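Local coordinates for protein FAD dependent oxidoreductase (PDB 6PXS) that binds FAD and acts as an iminodiacetate oxidase, probably by the chemistry shared within the DadA family of FAD-dependent oxidoreductases, at residues T102-I107 and E140-P145; R130-L135 and G239-L244; G182-L187 and P321-L326; R217-P222 and A309-R314; K224-H229 and R278-V283. All blocks are in the same frame, centred on the assembly; numbering follows the deposited sequence.

Contact 1. Residues T102-I107 and E140-P145; sequences TIEGRI and EAIHIP
A helix packed on one face of a small mixed sheet is built here, with Ile103, Glu104 and Ile107 of helix 97-111 set against Ile142 and Ile144 of strand 141-144. The two segments run almost in the same direction, their axes 17° apart and 9.8 Å from each other at closest approach, so side chains one turn apart on the helix face alternate residues of the strand. No hydrogen bond crosses the contact; it is held by isoleucine methyls and the aliphatic root of Glu104.

Ile142 does most of the work from the strand. Its CG1 is anti to its own carbonyl carbon (chi1 -59°), and with chi2 extended the CD1 methyl is carried out to the helix. There CD1 lies 3.6 Å from CB of Glu104, the two side chains crossing at a slant. The same methyl meets CG2 of Ile103 at 4.3 Å and, tip to tip, CD1 of Ile107 at 4.2 Å, and so sits among three helix residues. One step further, Ile144 reaches its own CD1 toward Ile107, 4.0 Å from CG2 of that residue. The carboxylate of Glu104 is carried past Ile142 by an extended chain and forms a salt bridge with Arg122.

Strand 141-144 lies between strands 121-123 and 90-93, bonded through Ala141 and His143 to the first and through Ile142 and Ile144 to the second. Ile103 also rests on Val92 of strand 90-93, while on the other face of the sheet Ala141 and His143 touch helix 127-131.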
# COMPACT_ATOMS: atom_id res chain seq x y z
N THR A 102 41.49 15.52 -5.53
CA THR A 102 41.83 14.16 -5.94
C THR A 102 40.77 13.59 -6.87
O THR A 102 41.10 12.96 -7.88
CB THR A 102 41.99 13.26 -4.71
OG1 THR A 102 43.10 13.72 -3.92
CG2 THR A 102 42.23 11.81 -5.12
N ILE A 103 39.50 13.81 -6.56
CA ILE A 103 38.42 13.32 -7.41
C ILE A 103 38.48 14.00 -8.78
O ILE A 103 38.33 13.35 -9.82
CB ILE A 103 37.06 13.53 -6.73
CG1 ILE A 103 36.96 12.66 -5.48
CG2 ILE A 103 35.93 13.21 -7.70
CD1 ILE A 103 35.84 13.07 -4.53
N GLU A 104 38.71 15.31 -8.79
CA GLU A 104 38.87 16.01 -10.06
C GLU A 104 39.97 15.39 -10.91
O GLU A 104 39.87 15.37 -12.14
CB GLU A 104 39.17 17.49 -9.81
CG GLU A 104 39.19 18.35 -11.07
CD GLU A 104 39.58 19.79 -10.79
OE1 GLU A 104 39.58 20.60 -11.74
OE2 GLU A 104 39.89 20.11 -9.63
N GLY A 105 41.01 14.86 -10.27
CA GLY A 105 42.06 14.20 -11.02
C GLY A 105 41.59 12.91 -11.67
O GLY A 105 41.80 12.69 -12.86
N ARG A 106 40.95 12.04 -10.88
CA ARG A 106 40.44 10.79 -11.44
C ARG A 106 39.49 11.05 -12.60
O ARG A 106 39.56 10.37 -13.63
CB ARG A 106 39.73 9.98 -10.35
CG ARG A 106 40.65 9.24 -9.40
CD ARG A 106 39.95 8.04 -8.78
NE ARG A 106 38.67 8.41 -8.18
CZ ARG A 106 38.46 8.58 -6.88
NH1 ARG A 106 39.44 8.41 -6.00
NH2 ARG A 106 37.25 8.92 -6.44
N ILE A 107 38.60 12.03 -12.46
CA ILE A 107 37.62 12.30 -13.51
C ILE A 107 38.32 12.79 -14.77
O ILE A 107 38.05 12.31 -15.88
CB ILE A 107 36.57 13.31 -13.02
CG1 ILE A 107 35.78 12.74 -11.84
CG2 ILE A 107 35.64 13.69 -14.16
CD1 ILE A 107 34.96 13.77 -11.10
N GLU A 140 31.24 23.41 -3.03
CA GLU A 140 31.93 23.30 -4.31
C GLU A 140 31.60 21.95 -4.95
O GLU A 140 31.24 20.99 -4.27
CB GLU A 140 33.44 23.44 -4.14
CG GLU A 140 33.88 24.68 -3.37
CD GLU A 140 35.39 24.71 -3.15
OE1 GLU A 140 36.11 24.01 -3.87
OE2 GLU A 140 35.84 25.45 -2.25
N ALA A 141 31.73 21.89 -6.27
CA ALA A 141 31.35 20.68 -6.99
C ALA A 141 32.08 20.62 -8.32
O ALA A 141 32.70 21.60 -8.76
CB ALA A 141 29.84 20.62 -7.20
N ILE A 142 31.99 19.46 -8.95
CA ILE A 142 32.53 19.22 -10.28
C ILE A 142 31.37 18.86 -11.19
O ILE A 142 30.61 17.93 -10.89
CB ILE A 142 33.59 18.10 -10.28
CG1 ILE A 142 34.74 18.47 -9.34
CG2 ILE A 142 34.11 17.85 -11.69
CD1 ILE A 142 35.70 17.33 -9.07
N HIS A 143 31.22 19.60 -12.29
CA HIS A 143 30.08 19.45 -13.18
C HIS A 143 30.46 18.53 -14.34
O HIS A 143 31.42 18.81 -15.07
CB HIS A 143 29.62 20.81 -13.70
CG HIS A 143 28.35 20.77 -14.48
ND1 HIS A 143 28.32 20.81 -15.86
CD2 HIS A 143 27.06 20.68 -14.08
CE1 HIS A 143 27.06 20.75 -16.27
NE2 HIS A 143 26.28 20.67 -15.21
N ILE A 144 29.71 17.45 -14.50
CA ILE A 144 29.90 16.51 -15.61
C ILE A 144 28.64 16.54 -16.46
O ILE A 144 27.68 15.80 -16.17
CB ILE A 144 30.19 15.09 -15.10
CG1 ILE A 144 31.38 15.09 -14.15
CG2 ILE A 144 30.45 14.16 -16.28
CD1 ILE A 144 31.69 13.73 -13.55
N PRO A 145 28.58 17.35 -17.52
CA PRO A 145 27.33 17.45 -18.30
C PRO A 145 26.84 16.12 -18.85
O PRO A 145 25.65 16.00 -19.17
CB PRO A 145 27.70 18.42 -19.43
CG PRO A 145 28.88 19.18 -18.93
CD PRO A 145 29.63 18.23 -18.05

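Contact 2. Residues R130-L135 and G239-L244; sequences RLFPPL and GWPVVL
Trp240 lies against the turn formed by Phe132, Pro133 and Pro134. Its CB sits 3.9 Å from CE2 of Phe132, and CG, anti to the carbonyl carbon (chi1 -70°), sends the indole across the turn. CD1 is 3.7 Å from the carbonyl O of Leu131, which lies over the same ring face as CD of Pro133. That CD is 3.6 Å from CE2 of Trp240 and makes a CH-pi contact with the six-membered ring. On the side of CE3 the indole turns an edge to the face of Phe132, a T-shaped pair with centroids 4.9 Å apart and planes at 57°. At the far end, CH2 comes within 3.6 Å of CD of Pro134.

The two prolines occupy the central positions of a type I beta turn from Phe132 to Leu135, which follows helix 127-131; Trp240 and Pro241 lead into strand 242-244, part of the mixed sheet with strands 90-93 and 141-144. With Trp240 cut back to alanine, one face of Phe132 is likely to lose its aromatic neighbour and the two prolines the indole they rest on.

The opposite face of Phe132 receives CG2 of Val243, 3.9 Å from the ring centroid and 11° off the normal. CD of Pro241 approaches the rim of the same ring in its plane, 3.8 Å from CD2 of Phe132, and Met251 touches both Phe132 and Val243.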
# COMPACT_ATOMS: atom_id res chain seq x y z
N ARG A 130 22.71 26.42 -7.77
CA ARG A 130 21.95 27.03 -8.85
C ARG A 130 21.32 25.98 -9.75
O ARG A 130 20.30 26.25 -10.40
CB ARG A 130 22.86 27.96 -9.66
CG ARG A 130 22.13 28.78 -10.72
CD ARG A 130 23.11 29.61 -11.55
NE ARG A 130 24.05 28.78 -12.29
CZ ARG A 130 23.80 28.21 -13.47
NH1 ARG A 130 22.62 28.38 -14.06
NH2 ARG A 130 24.73 27.47 -14.06
N LEU A 131 21.92 24.79 -9.81
CA LEU A 131 21.39 23.69 -10.60
C LEU A 131 20.56 22.71 -9.78
O LEU A 131 19.64 22.08 -10.33
CB LEU A 131 22.53 22.93 -11.28
CG LEU A 131 23.37 23.74 -12.27
CD1 LEU A 131 24.66 23.01 -12.61
CD2 LEU A 131 22.56 24.02 -13.54
N PHE A 132 20.86 22.56 -8.49
CA PHE A 132 20.13 21.68 -7.58
C PHE A 132 19.75 22.52 -6.36
O PHE A 132 20.46 22.51 -5.34
CB PHE A 132 20.96 20.46 -7.21
CG PHE A 132 20.14 19.22 -6.94
CD1 PHE A 132 19.69 18.93 -5.67
CD2 PHE A 132 19.82 18.35 -7.97
CE1 PHE A 132 18.94 17.80 -5.42
CE2 PHE A 132 19.07 17.22 -7.73
CZ PHE A 132 18.63 16.94 -6.46
N PRO A 133 18.65 23.27 -6.44
CA PRO A 133 18.35 24.29 -5.42
C PRO A 133 18.48 23.77 -4.00
O PRO A 133 19.09 24.45 -3.15
CB PRO A 133 16.90 24.68 -5.74
CG PRO A 133 16.79 24.46 -7.21
CD PRO A 133 17.66 23.27 -7.52
N PRO A 134 17.93 22.60 -3.66
CA PRO A 134 17.95 22.17 -2.25
C PRO A 134 19.35 21.98 -1.67
O PRO A 134 19.47 21.79 -0.46
CB PRO A 134 17.16 20.86 -2.26
CG PRO A 134 17.12 20.42 -3.66
CD PRO A 134 17.15 21.66 -4.49
N LEU A 135 20.41 22.02 -2.49
CA LEU A 135 21.76 21.86 -1.96
C LEU A 135 22.15 23.07 -1.11
O LEU A 135 21.53 24.13 -1.15
CB LEU A 135 22.77 21.70 -3.10
CG LEU A 135 22.78 20.36 -3.85
CD1 LEU A 135 23.82 20.40 -4.96
CD2 LEU A 135 23.05 19.20 -2.90
N GLY A 239 15.02 19.37 -15.15
CA GLY A 239 16.36 19.82 -15.48
C GLY A 239 17.38 19.66 -14.38
O GLY A 239 18.52 20.12 -14.54
N TRP A 240 17.02 19.04 -13.26
CA TRP A 240 17.97 18.92 -12.16
C TRP A 240 18.98 17.81 -12.46
O TRP A 240 18.61 16.75 -12.97
CB TRP A 240 17.23 18.61 -10.86
CG TRP A 240 16.44 19.77 -10.34
CD1 TRP A 240 16.14 20.92 -11.00
CD2 TRP A 240 15.85 19.88 -9.04
NE1 TRP A 240 15.39 21.75 -10.20
CE2 TRP A 240 15.20 21.13 -8.99
CE3 TRP A 240 15.81 19.05 -7.92
CZ2 TRP A 240 14.52 21.57 -7.86
CZ3 TRP A 240 15.13 19.48 -6.80
CH2 TRP A 240 14.50 20.73 -6.77
N PRO A 241 20.25 18.03 -12.14
CA PRO A 241 21.28 17.03 -12.43
C PRO A 241 21.32 15.94 -11.37
O PRO A 241 20.56 15.94 -10.40
CB PRO A 241 22.57 17.85 -12.44
CG PRO A 241 22.31 18.91 -11.43
CD PRO A 241 20.84 19.25 -11.55
N VAL A 242 22.24 15.00 -11.56
CA VAL A 242 22.54 13.99 -10.56
C VAL A 242 23.54 14.56 -9.56
O VAL A 242 24.33 15.46 -9.89
CB VAL A 242 23.08 12.71 -11.23
CG1 VAL A 242 23.40 11.65 -10.19
CG2 VAL A 242 22.08 12.18 -12.25
N VAL A 243 23.50 14.05 -8.34
CA VAL A 243 24.41 14.49 -7.28
C VAL A 243 25.15 13.26 -6.75
O VAL A 243 24.52 12.24 -6.44
CB VAL A 243 23.66 15.20 -6.14
CG1 VAL A 243 24.63 15.70 -5.09
CG2 VAL A 243 22.83 16.35 -6.70
N LEU A 244 26.47 13.37 -6.66
CA LEU A 244 27.34 12.28 -6.22
C LEU A 244 28.25 12.79 -5.11
O LEU A 244 29.37 13.25 -5.37
CB LEU A 244 28.16 11.72 -7.38
CG LEU A 244 27.37 11.29 -8.62
CD1 LEU A 244 28.32 10.84 -9.72
CD2 LEU A 244 26.39 10.18 -8.28

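Contact 3. Residues G182-L187 and P321-L326; sequences GRAECL and PQIAGL
Ala184 N donates to Ala324 O at 3.3 Å, the one direct hydrogen bond across the contact. The bond belongs to an isolated beta bridge between Arg183 and Ala324. It ties strand 183-187, half of a two-stranded antiparallel sheet, to the loop that enters strand 326-330 of the Rossmann-type sheet.

The close-packed part is centred on the Ala184 methyl. This CB lies 4.0 Å from CB of Leu326 and 4.2 Å from CG2 of Ile323, with the carbonyl O of Gly325 also nearby; Ile199 of strand 198-201 touches Ala184 as well and shares a backbone bond with Gly325.

Toward solvent the fit is looser. Arg183 starts with CG anti to the backbone N (chi1 -169°), which lays CG 3.5 Å from Ala324 O; a bend at chi3 then folds the guanidinium over Ala324, whose CB rests against one face, off centre, 3.9 Å from NH2. Gly182 and Gln322 border this exposed end without a bond between them.

A water links the two backbones, donating to Ala184 O at 2.6 Å and to Gly325 O at 3.3 Å. All the polar links across the contact run through backbone atoms or this water, while the arginine offers its flat face to a methyl. The join is therefore likely to depend little on side-chain charge.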
# COMPACT_ATOMS: atom_id res chain seq x y z
N GLY A 182 25.41 -34.48 -18.67
CA GLY A 182 26.34 -33.41 -18.94
C GLY A 182 25.75 -32.17 -19.58
O GLY A 182 26.50 -31.22 -19.83
N ARG A 183 24.45 -32.15 -19.85
CA ARG A 183 23.78 -30.98 -20.40
C ARG A 183 22.79 -30.42 -19.39
O ARG A 183 22.28 -31.14 -18.52
CB ARG A 183 23.07 -31.32 -21.72
CG ARG A 183 22.59 -30.09 -22.49
CD ARG A 183 21.91 -30.47 -23.79
NE ARG A 183 22.86 -30.93 -24.81
CZ ARG A 183 23.50 -30.13 -25.66
NH1 ARG A 183 24.34 -30.64 -26.54
NH2 ARG A 183 23.31 -28.81 -25.62
N ALA A 184 22.51 -29.13 -19.53
CA ALA A 184 21.63 -28.44 -18.59
C ALA A 184 20.17 -28.66 -18.95
O ALA A 184 19.78 -28.55 -20.11
CB ALA A 184 21.95 -26.94 -18.58
N GLU A 185 19.36 -28.98 -17.94
CA GLU A 185 17.92 -29.14 -18.08
C GLU A 185 17.22 -28.12 -17.19
O GLU A 185 17.69 -27.82 -16.09
CB GLU A 185 17.47 -30.55 -17.71
CG GLU A 185 17.27 -31.48 -18.89
CD GLU A 185 16.71 -32.83 -18.48
OE1 GLU A 185 16.64 -33.10 -17.27
OE2 GLU A 185 16.33 -33.62 -19.38
N CYS A 186 16.10 -27.60 -17.67
CA CYS A 186 15.28 -26.66 -16.91
C CYS A 186 13.97 -27.34 -16.53
O CYS A 186 13.25 -27.82 -17.41
CB CYS A 186 15.01 -25.38 -17.70
SG CYS A 186 14.19 -24.08 -16.74
N LEU A 187 13.67 -27.37 -15.24
CA LEU A 187 12.50 -28.05 -14.71
C LEU A 187 11.37 -27.04 -14.50
O LEU A 187 11.52 -26.10 -13.70
CB LEU A 187 12.83 -28.76 -13.40
CG LEU A 187 14.01 -29.74 -13.46
CD1 LEU A 187 14.24 -30.38 -12.10
CD2 LEU A 187 13.79 -30.81 -14.52
N PRO A 321 31.76 -23.58 -18.03
CA PRO A 321 32.69 -24.64 -18.45
C PRO A 321 32.18 -26.02 -18.07
O PRO A 321 31.61 -26.22 -16.99
CB PRO A 321 33.99 -24.29 -17.72
CG PRO A 321 33.87 -22.86 -17.38
CD PRO A 321 32.42 -22.61 -17.14
N GLN A 322 32.38 -26.98 -18.97
CA GLN A 322 32.07 -28.39 -18.82
C GLN A 322 30.57 -28.67 -18.81
O GLN A 322 30.17 -29.83 -18.62
CB GLN A 322 32.70 -28.98 -17.55
CG GLN A 322 34.17 -28.63 -17.42
CD GLN A 322 34.81 -29.25 -16.20
OE1 GLN A 322 34.38 -30.30 -15.73
NE2 GLN A 322 35.83 -28.59 -15.66
N ILE A 323 29.72 -27.66 -19.02
CA ILE A 323 28.28 -27.84 -19.07
C ILE A 323 27.77 -27.21 -20.36
O ILE A 323 27.98 -26.01 -20.59
CB ILE A 323 27.59 -27.22 -17.85
CG1 ILE A 323 28.14 -27.85 -16.57
CG2 ILE A 323 26.08 -27.40 -17.93
CD1 ILE A 323 27.42 -27.45 -15.30
N ALA A 324 27.10 -28.01 -21.18
CA ALA A 324 26.61 -27.55 -22.47
C ALA A 324 25.23 -26.94 -22.34
O ALA A 324 24.43 -27.34 -21.48
CB ALA A 324 26.57 -28.71 -23.47
N GLY A 325 24.94 -25.97 -23.20
CA GLY A 325 23.63 -25.37 -23.24
C GLY A 325 23.28 -24.53 -22.02
O GLY A 325 22.10 -24.46 -21.65
N LEU A 326 24.27 -23.90 -21.39
CA LEU A 326 24.03 -23.07 -20.22
C LEU A 326 24.87 -21.81 -20.32
O LEU A 326 26.04 -21.86 -20.69
CB LEU A 326 24.37 -23.83 -18.92
CG LEU A 326 24.18 -23.04 -17.62
CD1 LEU A 326 22.74 -22.55 -17.50
CD2 LEU A 326 24.56 -23.89 -16.42
O HOH W 1 20.21 -27.06 -22.19

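Contact 4. Residues R217-P222 and A309-R314; sequences RHPVVP and AGSAMR
Val220 and Val221 pair with Gly310 and Ala309 where antiparallel strands 220-231 and 298-310 adjoin, at one end of the four-stranded antiparallel sheet. Val221 and Ala309 form the hydrogen-bonded pair. Val221 N donates to Ala309 O at 3.0 Å, and the return bond from Ala309 N to Val221 O is weak at 3.1 Å. Ala309 O also receives a CA-H contact from Val220.

Val220 and Gly310 make the next, non-hydrogen-bonded pair. Beyond it the ladder gains one more rung, as Ser311 N donates to Pro219 O at 3.0 Å. That oxygen takes a second, softer contact from CA of Gly310. Pro219 is the centre of an inverse gamma turn in which Val220 N bonds weakly to His218 O. Away from the pairing, NE2 of His218 is hydrogen-bonded to Asn330 ND2, and the side chain of Ala309 lies about 5 Å from Gly333, a residue that binds FAD.

On the solvent-exposed side the serine hydroxyl touches the proline ring: with chi1 at 63°, OG of Ser311 comes 3.7 Å from CB of Pro219.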
# COMPACT_ATOMS: atom_id res chain seq x y z
N ARG A 217 29.37 -23.46 -7.80
CA ARG A 217 29.56 -22.60 -6.64
C ARG A 217 29.48 -21.16 -7.15
O ARG A 217 30.50 -20.54 -7.45
CB ARG A 217 30.88 -22.89 -5.93
N HIS A 218 28.26 -20.64 -7.23
CA HIS A 218 27.99 -19.30 -7.74
C HIS A 218 28.19 -18.27 -6.62
O HIS A 218 27.35 -18.20 -5.71
CB HIS A 218 26.57 -19.23 -8.30
CG HIS A 218 26.32 -18.06 -9.20
ND1 HIS A 218 27.10 -17.80 -10.31
CD2 HIS A 218 25.37 -17.10 -9.17
CE1 HIS A 218 26.64 -16.72 -10.92
NE2 HIS A 218 25.59 -16.27 -10.24
N PRO A 219 29.26 -17.47 -6.65
CA PRO A 219 29.53 -16.55 -5.53
C PRO A 219 28.82 -15.21 -5.68
O PRO A 219 29.44 -14.14 -5.76
CB PRO A 219 31.06 -16.40 -5.60
CG PRO A 219 31.35 -16.47 -7.06
CD PRO A 219 30.32 -17.40 -7.68
N VAL A 220 27.49 -15.25 -5.72
CA VAL A 220 26.65 -14.05 -5.80
C VAL A 220 25.57 -14.18 -4.74
O VAL A 220 24.70 -15.06 -4.83
CB VAL A 220 26.04 -13.86 -7.19
CG1 VAL A 220 25.19 -12.60 -7.23
CG2 VAL A 220 27.14 -13.80 -8.25
N VAL A 221 25.61 -13.30 -3.75
CA VAL A 221 24.65 -13.30 -2.65
C VAL A 221 23.97 -11.94 -2.63
O VAL A 221 24.49 -10.96 -3.18
CB VAL A 221 25.32 -13.63 -1.30
CG1 VAL A 221 26.00 -14.99 -1.38
CG2 VAL A 221 26.33 -12.55 -0.93
N PRO A 222 22.81 -11.83 -1.99
CA PRO A 222 22.08 -10.56 -2.00
C PRO A 222 22.68 -9.53 -1.05
O PRO A 222 23.15 -9.86 0.04
CB PRO A 222 20.67 -10.96 -1.56
CG PRO A 222 20.88 -12.14 -0.70
CD PRO A 222 22.05 -12.88 -1.29
N ALA A 309 25.23 -9.05 -5.51
CA ALA A 309 26.60 -8.69 -5.19
C ALA A 309 27.48 -9.93 -5.23
O ALA A 309 27.21 -10.91 -4.52
CB ALA A 309 26.68 -8.03 -3.82
N GLY A 310 28.52 -9.90 -6.07
CA GLY A 310 29.43 -11.01 -6.20
C GLY A 310 30.66 -10.85 -5.33
O GLY A 310 30.94 -9.79 -4.78
N SER A 311 31.41 -11.95 -5.20
CA SER A 311 32.67 -11.90 -4.46
C SER A 311 33.60 -10.85 -5.07
O SER A 311 34.11 -9.98 -4.37
CB SER A 311 33.33 -13.28 -4.45
OG SER A 311 33.65 -13.70 -5.77
N ALA A 312 33.81 -10.93 -6.38
CA ALA A 312 34.58 -9.93 -7.10
C ALA A 312 33.63 -8.88 -7.67
O ALA A 312 32.50 -9.20 -8.07
CB ALA A 312 35.39 -10.56 -8.23
N MET A 313 34.09 -7.63 -7.70
CA MET A 313 33.26 -6.55 -8.23
C MET A 313 32.99 -6.71 -9.72
O MET A 313 32.03 -6.12 -10.22
CB MET A 313 33.92 -5.20 -7.96
CG MET A 313 33.01 -4.01 -8.18
SD MET A 313 33.84 -2.43 -7.97
CE MET A 313 34.47 -2.59 -6.30
N ARG A 314 33.81 -7.49 -10.43
CA ARG A 314 33.56 -7.68 -11.85
C ARG A 314 32.42 -8.68 -12.05
O ARG A 314 32.26 -9.61 -11.26
CB ARG A 314 34.82 -8.17 -12.56
CG ARG A 314 35.26 -9.58 -12.19
CD ARG A 314 36.53 -9.97 -12.95
NE ARG A 314 36.94 -11.34 -12.67
CZ ARG A 314 37.72 -11.71 -11.66
NH1 ARG A 314 38.04 -12.98 -11.49
NH2 ARG A 314 38.20 -10.80 -10.80

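Contact 5. Residues K224-H229 and R278-V283; sequences KGQIIH and RGQLEV
Gln226 and Ile228, on one face of strand 220-231, pack against Gly279, Gln280 and Val283 of helix 277-290, which crosses the antiparallel four-stranded sheet at -55° with the segment axes 8.5 Å apart. Ile228 and Val283 form the apolar half: the two side chains run alongside each other, pointing opposite ways, which brings CD1 of Ile228 to 3.6 Å from CG1 of Val283. The other half is the Gln226 amide. CG of Gln226 is anti to its carbonyl carbon (chi1 -51°), and the extended chain beyond it carries the amide to the helix. Its NE2 lies 3.9 Å from CA of Gly279, where the missing side chain lets the amide come up to the helix backbone, and its OE1 is 3.8 Å from CG of Gln280. The two glutamines lie roughly perpendicular, and no hydrogen bond joins the two segments.

One shell out, Gln226 NE2 is hydrogen-bonded to both Thr276 OG1 and Glu266 OE1, and Thr276 OG1 also bonds Gly279 N near the start of the helix. A leucine in place of Gln226 would probably leave both Glu266 and Thr276 without the amide nitrogen they share. Gln280 OE1 is held by Thr302 OG1 of strand 298-310, Leu281 packs on Leu281 of a neighbouring subunit, and Gly225 touches FAD.

Between the two halves, CG2 of Val283 sits 4.0 Å from the backbone O of Gln226.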
# COMPACT_ATOMS: atom_id res chain seq x y z
N LYS A 224 21.09 -6.27 0.53
CA LYS A 224 19.90 -5.46 0.68
C LYS A 224 20.22 -3.98 0.48
O LYS A 224 21.31 -3.50 0.81
CB LYS A 224 19.29 -5.68 2.07
CG LYS A 224 18.10 -4.79 2.39
CD LYS A 224 17.50 -5.17 3.73
CE LYS A 224 16.36 -4.24 4.11
NZ LYS A 224 15.80 -4.58 5.45
N GLY A 225 19.25 -3.26 -0.08
CA GLY A 225 19.39 -1.83 -0.26
C GLY A 225 18.06 -1.10 -0.15
O GLY A 225 17.10 -1.44 -0.84
N GLN A 226 18.00 -0.11 0.73
CA GLN A 226 16.80 0.70 0.91
C GLN A 226 17.01 2.06 0.25
O GLN A 226 18.04 2.70 0.46
CB GLN A 226 16.48 0.87 2.40
CG GLN A 226 16.45 -0.43 3.17
CD GLN A 226 16.06 -0.24 4.63
OE1 GLN A 226 15.24 0.61 4.96
NE2 GLN A 226 16.66 -1.04 5.50
N ILE A 227 16.03 2.49 -0.53
CA ILE A 227 16.12 3.72 -1.31
C ILE A 227 14.85 4.52 -1.10
O ILE A 227 13.74 3.97 -1.14
CB ILE A 227 16.34 3.41 -2.81
CG1 ILE A 227 16.55 4.70 -3.60
CG2 ILE A 227 15.17 2.62 -3.37
CD1 ILE A 227 17.05 4.47 -5.01
N ILE A 228 15.00 5.83 -0.87
CA ILE A 228 13.89 6.70 -0.51
C ILE A 228 13.48 7.52 -1.72
O ILE A 228 14.32 7.99 -2.49
CB ILE A 228 14.27 7.62 0.67
CG1 ILE A 228 14.47 6.78 1.94
CG2 ILE A 228 13.20 8.68 0.88
CD1 ILE A 228 14.98 7.57 3.12
N HIS A 229 12.17 7.71 -1.88
CA HIS A 229 11.60 8.52 -2.95
C HIS A 229 10.87 9.70 -2.33
O HIS A 229 9.97 9.51 -1.50
CB HIS A 229 10.65 7.69 -3.82
CG HIS A 229 11.35 6.68 -4.68
ND1 HIS A 229 11.24 6.67 -6.05
CD2 HIS A 229 12.18 5.66 -4.35
CE1 HIS A 229 11.97 5.67 -6.54
NE2 HIS A 229 12.54 5.04 -5.53
N ARG A 278 16.90 2.12 11.00
CA ARG A 278 18.24 2.67 10.82
C ARG A 278 18.56 2.85 9.35
O ARG A 278 19.17 3.85 8.96
CB ARG A 278 19.27 1.77 11.50
CG ARG A 278 20.72 2.16 11.22
CD ARG A 278 21.56 2.18 12.49
NE ARG A 278 21.39 3.43 13.23
CZ ARG A 278 21.81 3.63 14.47
NH1 ARG A 278 22.43 2.66 15.14
NH2 ARG A 278 21.62 4.81 15.06
N GLY A 279 18.17 1.89 8.51
CA GLY A 279 18.41 2.04 7.08
C GLY A 279 17.87 3.34 6.54
O GLY A 279 18.52 4.01 5.73
N GLN A 280 16.68 3.74 6.99
CA GLN A 280 16.09 4.99 6.52
C GLN A 280 16.75 6.20 7.17
O GLN A 280 16.92 7.24 6.51
CB GLN A 280 14.59 4.99 6.79
CG GLN A 280 13.82 4.03 5.89
CD GLN A 280 12.34 4.34 5.83
OE1 GLN A 280 11.84 4.83 4.82
NE2 GLN A 280 11.64 4.05 6.92
N LEU A 281 17.13 6.09 8.44
CA LEU A 281 17.82 7.19 9.10
C LEU A 281 19.10 7.54 8.36
O LEU A 281 19.36 8.71 8.06
CB LEU A 281 18.12 6.82 10.56
CG LEU A 281 18.93 7.84 11.37
CD1 LEU A 281 18.17 9.15 11.53
CD2 LEU A 281 19.31 7.28 12.73
N GLU A 282 19.92 6.52 8.04
CA GLU A 282 21.19 6.78 7.37
C GLU A 282 20.98 7.53 6.06
O GLU A 282 21.72 8.47 5.76
CB GLU A 282 21.92 5.46 7.12
CG GLU A 282 22.36 4.74 8.39
CD GLU A 282 22.98 3.39 8.11
OE1 GLU A 282 23.43 2.73 9.08
OE2 GLU A 282 23.02 2.99 6.93
N VAL A 283 19.98 7.12 5.28
CA VAL A 283 19.73 7.78 4.00
C VAL A 283 19.25 9.21 4.22
O VAL A 283 19.70 10.14 3.54
CB VAL A 283 18.73 6.97 3.17
CG1 VAL A 283 18.40 7.69 1.88
CG2 VAL A 283 19.27 5.58 2.88

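In the fold
Contacts 1 and 2 serve the same four-stranded mixed sheet, with centres 15 Å apart, and meet directly where His143 of strand 141-144 packs on Leu131. Contacts 4 and 5 share strand 220-231 of the antiparallel sheet: their centres are 22 Å apart, and contact 5 is nested in the loop that contact 4 closes. Contact 3 lies at the other end of the molecule, its centre 49 Å from that of contact 2. The cofactor runs between these regions. The side chains of Gln226 in contact 5 and Val220 in contact 4 are about 7 and 8 Å from FAD, and those of Leu326 in contact 3 and Val243 in contact 2 are about 11 and 12 Å away.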